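Local structure of putative sugar binding protein (Geobacillus stearothermophilus, 6GT9) at residues P103-I108 with I113-I118; Q199-A204 with A229-Q234. The protein binds galactose in the cleft between its two alpha/beta domains and probably serves as the sugar-binding component of a sensing system for galactan utilization. All blocks are in the same frame, centred on the assembly; numbering follows the deposited sequence.

In the fold
From the N terminus the chain begins one alpha/beta domain, around the parallel sheet that holds strand 115-118 and to which strand 292-294 later returns. There interaction 1 closes a short loop, with four residues between helix segment 103-108 and segment 113-118. The chain then enters the second domain, where interaction 2 closes a longer loop: helix segment 199-204 meets 229-234 after 24 intervening residues that include strand 216-219. The two loops follow one another without nesting or crossing. The centres of interaction 1 and interaction 2 lie about 37 Å apart, on opposite sides of the chain's centre. Bound galactose sits in the cleft between the domains. Interaction 1 ties a helix to its sheet; interaction 2 pairs two helices.

Interaction 1: P103-I108 with I113-I118; sequences PVINEI and IPVVTI
V115 projects from its strand toward the helix and divides its two methyls between I105 and I108. CG1 of V115 lies 3.9 Å from CG2 of I105, while CG2 of V115 lies 3.7 Å from CG2 of I108. In both pairs the side chains cross at about a right angle. Each isoleucine leads with the same branch: with chi1 near -70°, CG1 lies beside the backbone N and anti to the carbonyl carbon, and CG2 is left anti to N, on the side of the valine. I108 CG2 also rests 3.8 Å from CB of I113, so one methyl serves two residues of the incoming chain. Farther along the strand, CD1 of I105 reaches CG2 of T117 at 4.2 Å.

These contacts belong to the beta-alpha-beta unit of strand 90-93, helix 98-110 and strand 115-118, within the parallel sheet of a periplasmic-binding-protein domain. The helix and strand segments run roughly antiparallel, at 148°, with their axes 9.8 Å apart. Near the end of the helix, before the loop that leads to the strand, I113 N makes a weak hydrogen bond to I108 O over 3.5 Å.

Outside this layer, A84 of helix 73-85 and I91 of strand 90-93 both pack against I108 and I113, extending the apolar packing. The hydroxyl of T117 is hydrogen-bonded to D121 OD1. Backbone bonds from V116 to I91 and T93, and from V115 to V128, fix the strand in the sheet. The strand leads directly to D119, a galactose-binding residue.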
ATOM      1  N   PRO A 103       5.408 -19.418  -3.827  1.00 31.71           N
ATOM      2  CA  PRO A 103       4.983 -20.827  -3.894  1.00 32.34           C
ATOM      3  C   PRO A 103       3.488 -21.037  -3.701  1.00 32.86           C
ATOM      4  O   PRO A 103       2.926 -21.946  -4.322  1.00 30.85           O
ATOM      5  CB  PRO A 103       5.800 -21.497  -2.777  1.00 32.04           C
ATOM      6  CG  PRO A 103       6.281 -20.381  -1.914  1.00 39.81           C
ATOM      7  CD  PRO A 103       6.480 -19.228  -2.834  1.00 36.65           C
ATOM      8  N   VAL A 104       2.821 -20.229  -2.874  1.00 30.85           N
ATOM      9  CA  VAL A 104       1.388 -20.424  -2.659  1.00 30.49           C
ATOM     10  C   VAL A 104       0.589 -19.932  -3.862  1.00 28.67           C
ATOM     11  O   VAL A 104      -0.382 -20.574  -4.278  1.00 25.25           O
ATOM     12  CB  VAL A 104       0.934 -19.735  -1.361  1.00 31.79           C
ATOM     13  CG1 VAL A 104      -0.577 -19.858  -1.189  1.00 24.55           C
ATOM     14  CG2 VAL A 104       1.649 -20.336  -0.167  1.00 31.97           C
ATOM     15  N   ILE A 105       0.958 -18.778  -4.424  1.00 25.14           N
ATOM     16  CA  ILE A 105       0.318 -18.347  -5.665  1.00 28.78           C
ATOM     17  C   ILE A 105       0.498 -19.408  -6.743  1.00 27.55           C
ATOM     18  O   ILE A 105      -0.451 -19.752  -7.456  1.00 24.47           O
ATOM     19  CB  ILE A 105       0.858 -16.976  -6.115  1.00 20.68           C
ATOM     20  CG1 ILE A 105       0.319 -15.872  -5.199  1.00 21.67           C
ATOM     21  CG2 ILE A 105       0.457 -16.713  -7.545  1.00 21.87           C
ATOM     22  CD1 ILE A 105       1.084 -14.533  -5.291  1.00 19.52           C
ATOM     23  N   ASN A 106       1.702 -19.977  -6.841  1.00 28.32           N
ATOM     24  CA  ASN A 106       1.971 -20.987  -7.865  1.00 29.05           C
ATOM     25  C   ASN A 106       1.143 -22.251  -7.648  1.00 28.15           C
ATOM     26  O   ASN A 106       0.604 -22.818  -8.605  1.00 28.20           O
ATOM     27  CB  ASN A 106       3.463 -21.315  -7.889  1.00 30.21           C
ATOM     28  CG  ASN A 106       4.278 -20.243  -8.578  1.00 30.98           C
ATOM     29  OD1 ASN A 106       3.743 -19.223  -9.002  1.00 31.05           O
ATOM     30  ND2 ASN A 106       5.580 -20.463  -8.687  1.00 34.83           N
ATOM     31  N   GLU A 107       1.030 -22.712  -6.401  1.00 26.70           N
ATOM     32  CA  GLU A 107       0.262 -23.927  -6.150  1.00 30.55           C
ATOM     33  C   GLU A 107      -1.225 -23.706  -6.408  1.00 29.18           C
ATOM     34  O   GLU A 107      -1.912 -24.614  -6.896  1.00 26.54           O
ATOM     35  CB  GLU A 107       0.513 -24.423  -4.720  1.00 31.36           C
ATOM     36  CG  GLU A 107      -0.555 -24.101  -3.720  1.00 37.83           C
ATOM     37  CD  GLU A 107      -0.141 -24.413  -2.281  1.00 52.22           C
ATOM     38  OE1 GLU A 107       0.812 -23.848  -1.801  1.00 57.28           O
ATOM     39  OE2 GLU A 107      -0.778 -25.203  -1.622  1.00 61.67           O
ATOM     40  N   ILE A 108      -1.734 -22.508  -6.110  1.00 23.96           N
ATOM     41  CA  ILE A 108      -3.128 -22.189  -6.416  1.00 23.30           C
ATOM     42  C   ILE A 108      -3.343 -22.188  -7.921  1.00 27.66           C
ATOM     43  O   ILE A 108      -4.302 -22.781  -8.433  1.00 24.04           O
ATOM     44  CB  ILE A 108      -3.517 -20.836  -5.791  1.00 23.30           C
ATOM     45  CG1 ILE A 108      -3.594 -20.956  -4.270  1.00 28.13           C
ATOM     46  CG2 ILE A 108      -4.831 -20.328  -6.385  1.00 20.72           C
ATOM     47  CD1 ILE A 108      -3.759 -19.632  -3.565  1.00 23.56           C
ATOM     48  N   ILE A 113      -6.916 -22.244 -10.658  1.00 25.09           N
ATOM     49  CA  ILE A 113      -7.588 -21.052 -10.160  1.00 21.21           C
ATOM     50  C   ILE A 113      -6.708 -19.858 -10.521  1.00 22.58           C
ATOM     51  O   ILE A 113      -5.556 -19.789 -10.085  1.00 20.73           O
ATOM     52  CB  ILE A 113      -7.844 -21.124  -8.643  1.00 22.65           C
ATOM     53  CG1 ILE A 113      -8.706 -22.348  -8.299  1.00 20.76           C
ATOM     54  CG2 ILE A 113      -8.543 -19.880  -8.126  1.00 18.87           C
ATOM     55  CD1 ILE A 113      -9.102 -22.422  -6.820  1.00 23.02           C
ATOM     56  N   PRO A 114      -7.168 -18.921 -11.350  1.00 17.07           N
ATOM     57  CA  PRO A 114      -6.307 -17.795 -11.731  1.00 20.40           C
ATOM     58  C   PRO A 114      -6.104 -16.831 -10.572  1.00 19.26           C
ATOM     59  O   PRO A 114      -7.005 -16.604  -9.764  1.00 17.47           O
ATOM     60  CB  PRO A 114      -7.076 -17.128 -12.877  1.00 21.20           C
ATOM     61  CG  PRO A 114      -8.501 -17.502 -12.645  1.00 19.81           C
ATOM     62  CD  PRO A 114      -8.474 -18.880 -12.029  1.00 22.93           C
ATOM     63  N   VAL A 115      -4.909 -16.233 -10.515  1.00 17.06           N
ATOM     64  CA  VAL A 115      -4.559 -15.289  -9.461  1.00 15.50           C
ATOM     65  C   VAL A 115      -4.209 -13.959 -10.106  1.00 15.52           C
ATOM     66  O   VAL A 115      -3.400 -13.910 -11.043  1.00 15.21           O
ATOM     67  CB  VAL A 115      -3.401 -15.806  -8.585  1.00 19.49           C
ATOM     68  CG1 VAL A 115      -2.910 -14.707  -7.611  1.00 19.75           C
ATOM     69  CG2 VAL A 115      -3.854 -17.045  -7.792  1.00 18.19           C
ATOM     70  N   VAL A 116      -4.852 -12.893  -9.634  1.00 15.91           N
ATOM     71  CA  VAL A 116      -4.485 -11.523  -9.983  1.00 17.40           C
ATOM     72  C   VAL A 116      -3.917 -10.880  -8.728  1.00 18.80           C
ATOM     73  O   VAL A 116      -4.548 -10.922  -7.664  1.00 18.64           O
ATOM     74  CB  VAL A 116      -5.687 -10.726 -10.521  1.00 12.01           C
ATOM     75  CG1 VAL A 116      -5.333  -9.235 -10.658  1.00 14.83           C
ATOM     76  CG2 VAL A 116      -6.140 -11.278 -11.890  1.00 17.56           C
ATOM     77  N   THR A 117      -2.716 -10.322  -8.832  1.00 17.33           N
ATOM     78  CA  THR A 117      -2.178  -9.580  -7.710  1.00 16.24           C
ATOM     79  C   THR A 117      -2.656  -8.137  -7.772  1.00 18.56           C
ATOM     80  O   THR A 117      -2.890  -7.583  -8.850  1.00 17.50           O
ATOM     81  CB  THR A 117      -0.649  -9.644  -7.683  1.00 19.48           C
ATOM     82  OG1 THR A 117      -0.120  -9.300  -8.974  1.00 17.27           O
ATOM     83  CG2 THR A 117      -0.216 -11.052  -7.335  1.00 21.18           C
ATOM     84  N   ILE A 118      -2.808  -7.537  -6.595  1.00 15.65           N
ATOM     85  CA  ILE A 118      -3.334  -6.184  -6.445  1.00 13.46           C
ATOM     86  C   ILE A 118      -2.489  -5.465  -5.400  1.00 18.13           C
ATOM     87  O   ILE A 118      -2.072  -6.074  -4.407  1.00 16.68           O
ATOM     88  CB  ILE A 118      -4.832  -6.209  -6.056  1.00 17.65           C
ATOM     89  CG1 ILE A 118      -5.419  -4.798  -5.969  1.00 18.12           C
ATOM     90  CG2 ILE A 118      -5.071  -6.987  -4.733  1.00 16.23           C
ATOM     91  CD1 ILE A 118      -6.921  -4.808  -5.910  1.00 17.82           C
TER

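Interaction 2: Q199-A204 with A229-Q234; sequences QAAEKA and AKVVEQ
A201 and A204 present their methyls to V231 where helix 197-210 packs beside helix 224-235, two helices of the second alpha/beta domain in this periplasmic-binding-protein fold. The segment axes approach to 8.8 Å and cross at -46°, an approach allowed by the small alanines of the first helix. Strand 216-219 lies between the two helices in the chain.

A201 makes the nearest backbone approach, its CA lying 5.9 Å from CA of V231. Its CB touches CG2 of V231 at 3.7 Å and also meets the aliphatic part of K230, with CD 4.2 Å away, toward the exposed margin of the interface. About one turn later, A204 brings its CB to 4.1 Å from CB of V231. The valine therefore sits against two alanine methyls about one turn apart on the same face of the helix. No hydrogen bond joins the two segments, and the contact between them is one of packing.

Y255 of helix 250-258 also packs on the second helix, at A229, K230 and E233, while E233 OE1 forms a salt bridge with K258 NZ. At the interface itself, CG1 of V231 is anti to the backbone N (chi1 171°), which leaves CG2 anti to the carbonyl carbon and 3.3 Å from the backbone O of A201.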
ATOM      1  N   GLN A 199       0.703   2.541  16.415  1.00 25.58           N
ATOM      2  CA  GLN A 199       2.116   2.189  16.419  1.00 26.83           C
ATOM      3  C   GLN A 199       2.944   3.199  15.631  1.00 24.57           C
ATOM      4  O   GLN A 199       4.094   3.468  15.997  1.00 25.44           O
ATOM      5  CB  GLN A 199       2.325   0.779  15.881  1.00 26.15           C
ATOM      6  CG  GLN A 199       2.340  -0.290  16.958  1.00 37.95           C
ATOM      7  CD  GLN A 199       2.834  -1.622  16.440  1.00 33.52           C
ATOM      8  OE1 GLN A 199       4.006  -1.765  16.072  1.00 44.04           O
ATOM      9  NE2 GLN A 199       1.945  -2.601  16.392  1.00 36.25           N
ATOM     10  N   ALA A 200       2.385   3.777  14.566  1.00 21.49           N
ATOM     11  CA  ALA A 200       3.101   4.842  13.864  1.00 23.99           C
ATOM     12  C   ALA A 200       3.419   5.992  14.814  1.00 23.93           C
ATOM     13  O   ALA A 200       4.558   6.474  14.866  1.00 22.43           O
ATOM     14  CB  ALA A 200       2.289   5.330  12.661  1.00 22.02           C
ATOM     15  N   ALA A 201       2.423   6.422  15.600  1.00 21.40           N
ATOM     16  CA  ALA A 201       2.637   7.483  16.582  1.00 28.06           C
ATOM     17  C   ALA A 201       3.639   7.072  17.657  1.00 28.74           C
ATOM     18  O   ALA A 201       4.529   7.857  18.020  1.00 26.64           O
ATOM     19  CB  ALA A 201       1.309   7.883  17.227  1.00 25.78           C
ATOM     20  N   GLU A 202       3.503   5.854  18.194  1.00 24.66           N
ATOM     21  CA  GLU A 202       4.446   5.384  19.207  1.00 30.83           C
ATOM     22  C   GLU A 202       5.869   5.402  18.669  1.00 31.99           C
ATOM     23  O   GLU A 202       6.795   5.886  19.336  1.00 30.40           O
ATOM     24  CB  GLU A 202       4.067   3.976  19.684  1.00 24.78           C
ATOM     25  CG  GLU A 202       2.799   3.943  20.533  1.00 32.90           C
ATOM     26  CD  GLU A 202       2.291   2.526  20.839  1.00 38.95           C
ATOM     27  OE1 GLU A 202       1.423   2.397  21.733  1.00 35.63           O
ATOM     28  OE2 GLU A 202       2.748   1.551  20.197  1.00 30.01           O
ATOM     29  N   LYS A 203       6.060   4.893  17.451  1.00 28.50           N
ATOM     30  CA  LYS A 203       7.393   4.875  16.859  1.00 28.35           C
ATOM     31  C   LYS A 203       7.921   6.288  16.633  1.00 28.14           C
ATOM     32  O   LYS A 203       9.100   6.558  16.876  1.00 25.71           O
ATOM     33  CB  LYS A 203       7.372   4.084  15.551  1.00 33.11           C
ATOM     34  CG  LYS A 203       7.119   2.588  15.745  1.00 28.89           C
ATOM     35  CD  LYS A 203       8.150   1.990  16.701  1.00 34.42           C
ATOM     36  CE  LYS A 203       8.104   0.473  16.696  1.00 36.40           C
ATOM     37  NZ  LYS A 203       6.720   0.013  16.890  1.00 38.33           N
ATOM     38  N   ALA A 204       7.064   7.204  16.170  1.00 25.03           N
ATOM     39  CA  ALA A 204       7.508   8.579  15.958  1.00 23.23           C
ATOM     40  C   ALA A 204       8.026   9.186  17.249  1.00 25.63           C
ATOM     41  O   ALA A 204       9.069   9.849  17.256  1.00 25.14           O
ATOM     42  CB  ALA A 204       6.369   9.434  15.411  1.00 22.96           C
ATOM     43  N   ALA A 229       2.069  12.895  12.306  1.00 20.03           N
ATOM     44  CA  ALA A 229       1.552  14.251  12.443  1.00 22.85           C
ATOM     45  C   ALA A 229       0.942  14.470  13.822  1.00 28.65           C
ATOM     46  O   ALA A 229       1.094  15.547  14.412  1.00 33.21           O
ATOM     47  CB  ALA A 229       0.527  14.537  11.351  1.00 24.08           C
ATOM     48  N   LYS A 230       0.236  13.466  14.348  1.00 25.89           N
ATOM     49  CA  LYS A 230      -0.310  13.586  15.695  1.00 29.74           C
ATOM     50  C   LYS A 230       0.790  13.852  16.711  1.00 31.42           C
ATOM     51  O   LYS A 230       0.634  14.697  17.599  1.00 31.75           O
ATOM     52  CB  LYS A 230      -1.079  12.321  16.066  1.00 29.72           C
ATOM     53  CG  LYS A 230      -1.498  12.254  17.533  1.00 38.17           C
ATOM     54  CD  LYS A 230      -1.678  10.795  17.992  1.00 40.04           C
ATOM     55  CE  LYS A 230      -2.267  10.700  19.397  1.00 41.23           C
ATOM     56  NZ  LYS A 230      -3.708  11.078  19.420  1.00 39.01           N
ATOM     57  N   VAL A 231       1.915  13.144  16.598  1.00 27.12           N
ATOM     58  CA  VAL A 231       2.998  13.324  17.560  1.00 28.18           C
ATOM     59  C   VAL A 231       3.676  14.680  17.365  1.00 31.46           C
ATOM     60  O   VAL A 231       3.981  15.386  18.336  1.00 28.46           O
ATOM     61  CB  VAL A 231       3.988  12.150  17.446  1.00 26.05           C
ATOM     62  CG1 VAL A 231       5.243  12.418  18.270  1.00 32.49           C
ATOM     63  CG2 VAL A 231       3.320  10.880  17.920  1.00 23.08           C
ATOM     64  N   VAL A 232       3.900  15.076  16.110  1.00 27.97           N
ATOM     65  CA  VAL A 232       4.532  16.363  15.828  1.00 27.34           C
ATOM     66  C   VAL A 232       3.689  17.502  16.388  1.00 33.05           C
ATOM     67  O   VAL A 232       4.216  18.444  16.998  1.00 28.61           O
ATOM     68  CB  VAL A 232       4.763  16.516  14.310  1.00 25.76           C
ATOM     69  CG1 VAL A 232       5.153  17.955  13.946  1.00 30.47           C
ATOM     70  CG2 VAL A 232       5.832  15.547  13.850  1.00 26.62           C
ATOM     71  N   GLU A 233       2.369  17.430  16.206  1.00 30.80           N
ATOM     72  CA  GLU A 233       1.510  18.512  16.677  1.00 33.44           C
ATOM     73  C   GLU A 233       1.457  18.578  18.199  1.00 35.44           C
ATOM     74  O   GLU A 233       1.268  19.665  18.756  1.00 34.71           O
ATOM     75  CB  GLU A 233       0.103  18.369  16.096  1.00 38.57           C
ATOM     76  CG  GLU A 233       0.025  18.734  14.625  1.00 34.48           C
ATOM     77  CD  GLU A 233      -1.399  18.948  14.129  1.00 42.54           C
ATOM     78  OE1 GLU A 233      -1.565  19.377  12.961  1.00 42.26           O
ATOM     79  OE2 GLU A 233      -2.352  18.679  14.895  1.00 45.44           O
ATOM     80  N   GLN A 234       1.628  17.444  18.888  1.00 34.99           N
ATOM     81  CA  GLN A 234       1.613  17.474  20.349  1.00 35.32           C
ATOM     82  C   GLN A 234       2.835  18.177  20.917  1.00 37.02           C
ATOM     83  O   GLN A 234       2.755  18.770  22.001  1.00 37.38           O
ATOM     84  CB  GLN A 234       1.516  16.061  20.919  1.00 40.46           C
ATOM     85  CG  GLN A 234       0.245  15.329  20.533  1.00 42.62           C
ATOM     86  CD  GLN A 234       0.078  14.018  21.269  1.00 47.57           C
ATOM     87  OE1 GLN A 234       1.011  13.209  21.353  1.00 42.91           O
ATOM     88  NE2 GLN A 234      -1.123  13.785  21.784  1.00 52.80           N
TER